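Local coordinates for protein phosphoethanolamine N-methyltransferase 1 (Haemonchus contortus, PDB 4KRG) that probably methylates phosphoethanolamine with S-adenosylmethionine as methyl donor, a first step toward phosphocholine in this nematode, at residues L316-F321 with Q345-V350. Residues are numbered along the deposited sequence; the frame is centred on the assembly and turned at random.
Sequences LLAEKF and QKDQRV. With BOG (octyl beta-D-glucopyranoside), chain F.
The guanidinium of Arg-349 lies with one face against the helix carbonyl of Ala-318, whose O stands 3.0 Å above the plane, offset toward the rim. Arg-349 NH1 is 3.3 Å from Ala-318 O, but the angle is too poor for a hydrogen bond. The group's edge carries the directed bonds. Arg-349 grips Asp-347 side-on in a salt bridge, NE to OD1 (2.9 Å) and NH2 to OD2 (2.6 Å), both partners close to the guanidinium plane and both oxygens met on their syn sides. Elsewhere on the edge NH1 donates to a water, which in turn donates to Glu-319 O, so a single water links loop to helix. The bend in the arginine chain at chi3 (-62°) turns its end back onto Asp-347. OD1 also accepts from the backbone N of Arg-349, from the anti side and well out of the carboxylate plane, closing an Asx turn; three N-H bonds, two on OD1 and one on OD2, should fix the carboxylate's rotation and hold the guanidinium flat beside the helix. Beside these polar groups Ala-318 CB meets Val-350 CG2 at 3.6 Å, the apolar part of the contact. On another side of the helix an octyl glucoside lies along Leu-316, Lys-320 and Phe-321: its O2 donates to Lys-320 O (2.8 Å), and its alkyl chain runs past Lys-320 CG and Leu-316 CD2. Asp-347 to Val-350 form a type I turn that leads from the end of helix 332-345 into strand 350-354, and this turn abuts helix 314-321. Ala-318 and Leu-317 also pack on Val-325 of strand 324-329, which pairs in parallel with strand 350-354, so the contact joins helix 314-321 to the start of the neighbouring strand, in the half of this di-domain enzyme away from the bound phosphoethanolamine and S-adenosylhomocysteine.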
loop_
_atom_site.group_PDB
_atom_site.type_symbol
_atom_site.label_atom_id
_atom_site.label_comp_id
_atom_site.label_asym_id
_atom_site.label_seq_id
_atom_site.Cartn_x
_atom_site.Cartn_y
_atom_site.Cartn_z
ATOM N N LEU A 316 5.734 -0.066 19.955
ATOM C CA LEU A 316 6.459 -0.280 21.200
ATOM C C LEU A 316 7.929 -0.592 20.920
ATOM O O LEU A 316 8.821 -0.163 21.655
ATOM C CB LEU A 316 5.816 -1.405 22.008
ATOM C CG LEU A 316 6.503 -1.704 23.336
ATOM C CD1 LEU A 316 6.363 -0.506 24.261
ATOM C CD2 LEU A 316 5.913 -2.943 23.965
ATOM N N LEU A 317 8.178 -1.334 19.846
ATOM C CA LEU A 317 9.538 -1.625 19.433
ATOM C C LEU A 317 10.301 -0.327 19.195
ATOM O O LEU A 317 11.325 -0.089 19.816
ATOM C CB LEU A 317 9.536 -2.476 18.169
ATOM C CG LEU A 317 10.884 -3.083 17.798
ATOM C CD1 LEU A 317 11.347 -4.012 18.890
ATOM C CD2 LEU A 317 10.777 -3.837 16.483
ATOM N N ALA A 318 9.780 0.518 18.313
ATOM C CA ALA A 318 10.407 1.802 18.022
ATOM C C ALA A 318 10.578 2.672 19.265
ATOM O O ALA A 318 11.574 3.382 19.407
ATOM C CB ALA A 318 9.614 2.546 16.977
ATOM N N GLU A 319 9.600 2.637 20.162
ATOM C CA GLU A 319 9.672 3.457 21.369
ATOM C C GLU A 319 10.766 2.986 22.312
ATOM O O GLU A 319 11.612 3.769 22.736
ATOM C CB GLU A 319 8.337 3.473 22.115
ATOM C CG GLU A 319 8.416 4.283 23.403
ATOM C CD GLU A 319 7.173 4.186 24.257
ATOM O OE1 GLU A 319 6.441 3.180 24.139
ATOM O OE2 GLU A 319 6.933 5.118 25.054
ATOM N N LYS A 320 10.743 1.697 22.637
ATOM C CA LYS A 320 11.641 1.145 23.641
ATOM C C LYS A 320 13.091 1.054 23.183
ATOM O O LYS A 320 14.000 1.152 23.998
ATOM C CB LYS A 320 11.145 -0.226 24.107
ATOM C CG LYS A 320 9.895 -0.179 24.968
ATOM C CD LYS A 320 10.151 0.539 26.291
ATOM C CE LYS A 320 8.916 0.519 27.171
ATOM N NZ LYS A 320 9.031 1.487 28.291
ATOM N N PHE A 321 13.315 0.861 21.889
ATOM C CA PHE A 321 14.685 0.718 21.409
ATOM C C PHE A 321 15.178 1.891 20.569
ATOM O O PHE A 321 16.270 1.837 20.009
ATOM C CB PHE A 321 14.868 -0.618 20.689
ATOM C CG PHE A 321 14.652 -1.806 21.584
ATOM C CD1 PHE A 321 15.601 -2.150 22.542
ATOM C CD2 PHE A 321 13.495 -2.564 21.491
ATOM C CE1 PHE A 321 15.400 -3.235 23.380
ATOM C CE2 PHE A 321 13.288 -3.649 22.327
ATOM C CZ PHE A 321 14.242 -3.985 23.273
ATOM N N GLN A 345 -0.868 7.460 16.306
ATOM C CA GLN A 345 0.351 7.556 17.105
ATOM C C GLN A 345 1.283 8.667 16.629
ATOM O O GLN A 345 1.891 9.362 17.439
ATOM C CB GLN A 345 1.085 6.216 17.141
ATOM C CG GLN A 345 0.232 5.078 17.671
ATOM C CD GLN A 345 -0.206 5.287 19.110
ATOM O OE1 GLN A 345 0.563 5.775 19.938
ATOM N NE2 GLN A 345 -1.446 4.921 19.413
ATOM N N LYS A 346 1.392 8.839 15.316
ATOM C CA LYS A 346 2.275 9.851 14.750
ATOM C C LYS A 346 3.721 9.712 15.226
ATOM O O LYS A 346 4.331 10.688 15.656
ATOM C CB LYS A 346 1.744 11.258 15.027
ATOM C CG LYS A 346 0.336 11.458 14.520
ATOM C CD LYS A 346 -0.090 12.919 14.525
ATOM C CE LYS A 346 -1.547 13.063 14.086
ATOM N NZ LYS A 346 -2.465 12.272 14.960
ATOM N N ASP A 347 4.244 8.488 15.160
ATOM C CA ASP A 347 5.670 8.220 15.334
ATOM C C ASP A 347 6.229 7.907 13.953
ATOM O O ASP A 347 6.007 6.816 13.418
ATOM C CB ASP A 347 5.895 7.028 16.266
ATOM C CG ASP A 347 7.367 6.803 16.588
ATOM O OD1 ASP A 347 8.228 7.260 15.809
ATOM O OD2 ASP A 347 7.670 6.167 17.623
ATOM N N GLN A 348 6.962 8.863 13.388
ATOM C CA GLN A 348 7.420 8.778 12.008
ATOM C C GLN A 348 8.445 7.664 11.789
ATOM O O GLN A 348 8.748 7.295 10.653
ATOM C CB GLN A 348 7.979 10.130 11.547
ATOM C CG GLN A 348 9.246 10.568 12.265
ATOM C CD GLN A 348 10.517 10.015 11.632
ATOM O OE1 GLN A 348 10.603 9.853 10.411
ATOM N NE2 GLN A 348 11.506 9.717 12.463
ATOM N N ARG A 349 8.973 7.128 12.879
ATOM C CA ARG A 349 9.945 6.052 12.792
ATOM C C ARG A 349 9.311 4.727 12.381
ATOM O O ARG A 349 10.013 3.805 11.980
ATOM C CB ARG A 349 10.660 5.885 14.130
ATOM C CG ARG A 349 11.424 7.111 14.598
ATOM C CD ARG A 349 11.945 6.899 15.996
ATOM N NE ARG A 349 10.841 6.715 16.933
ATOM C CZ ARG A 349 10.974 6.539 18.243
ATOM N NH1 ARG A 349 12.178 6.524 18.805
ATOM N NH2 ARG A 349 9.893 6.379 18.994
ATOM N N VAL A 350 7.986 4.636 12.490
ATOM C CA VAL A 350 7.279 3.381 12.234
ATOM C C VAL A 350 6.581 3.430 10.885
ATOM O O VAL A 350 5.826 4.361 10.610
ATOM C CB VAL A 350 6.234 3.067 13.334
ATOM C CG1 VAL A 350 5.498 1.779 13.015
ATOM C CG2 VAL A 350 6.905 2.942 14.681
HETATM C C1 BOG F . 14.385 -1.319 26.728
HETATM O O1 BOG F . 13.254 -1.862 27.327
HETATM C C2 BOG F . 14.592 0.097 27.231
HETATM O O2 BOG F . 13.506 0.902 26.786
HETATM C C3 BOG F . 15.879 0.688 26.764
HETATM O O3 BOG F . 16.058 1.980 27.414
HETATM C C4 BOG F . 17.048 -0.190 27.068
HETATM O O4 BOG F . 18.241 0.341 26.448
HETATM C C5 BOG F . 16.843 -1.607 26.555
HETATM O O5 BOG F . 15.564 -2.192 27.014
HETATM C C6 BOG F . 17.947 -2.441 27.038
HETATM O O6 BOG F . 18.606 -2.996 25.935
HETATM C "C1'" BOG F . 12.430 -2.603 26.422
HETATM C "C2'" BOG F . 11.095 -3.016 27.110
HETATM C "C3'" BOG F . 10.315 -4.026 26.270
HETATM C "C4'" BOG F . 10.103 -3.780 24.907
HETATM C "C5'" BOG F . 10.010 -4.945 23.876
HETATM C "C6'" BOG F . 8.785 -4.815 22.959
HETATM C "C7'" BOG F . 8.718 -5.893 21.846
HETATM C "C8'" BOG F . 8.001 -5.409 20.630
HETATM O O HOH W 1 12.009 6.415 21.862
#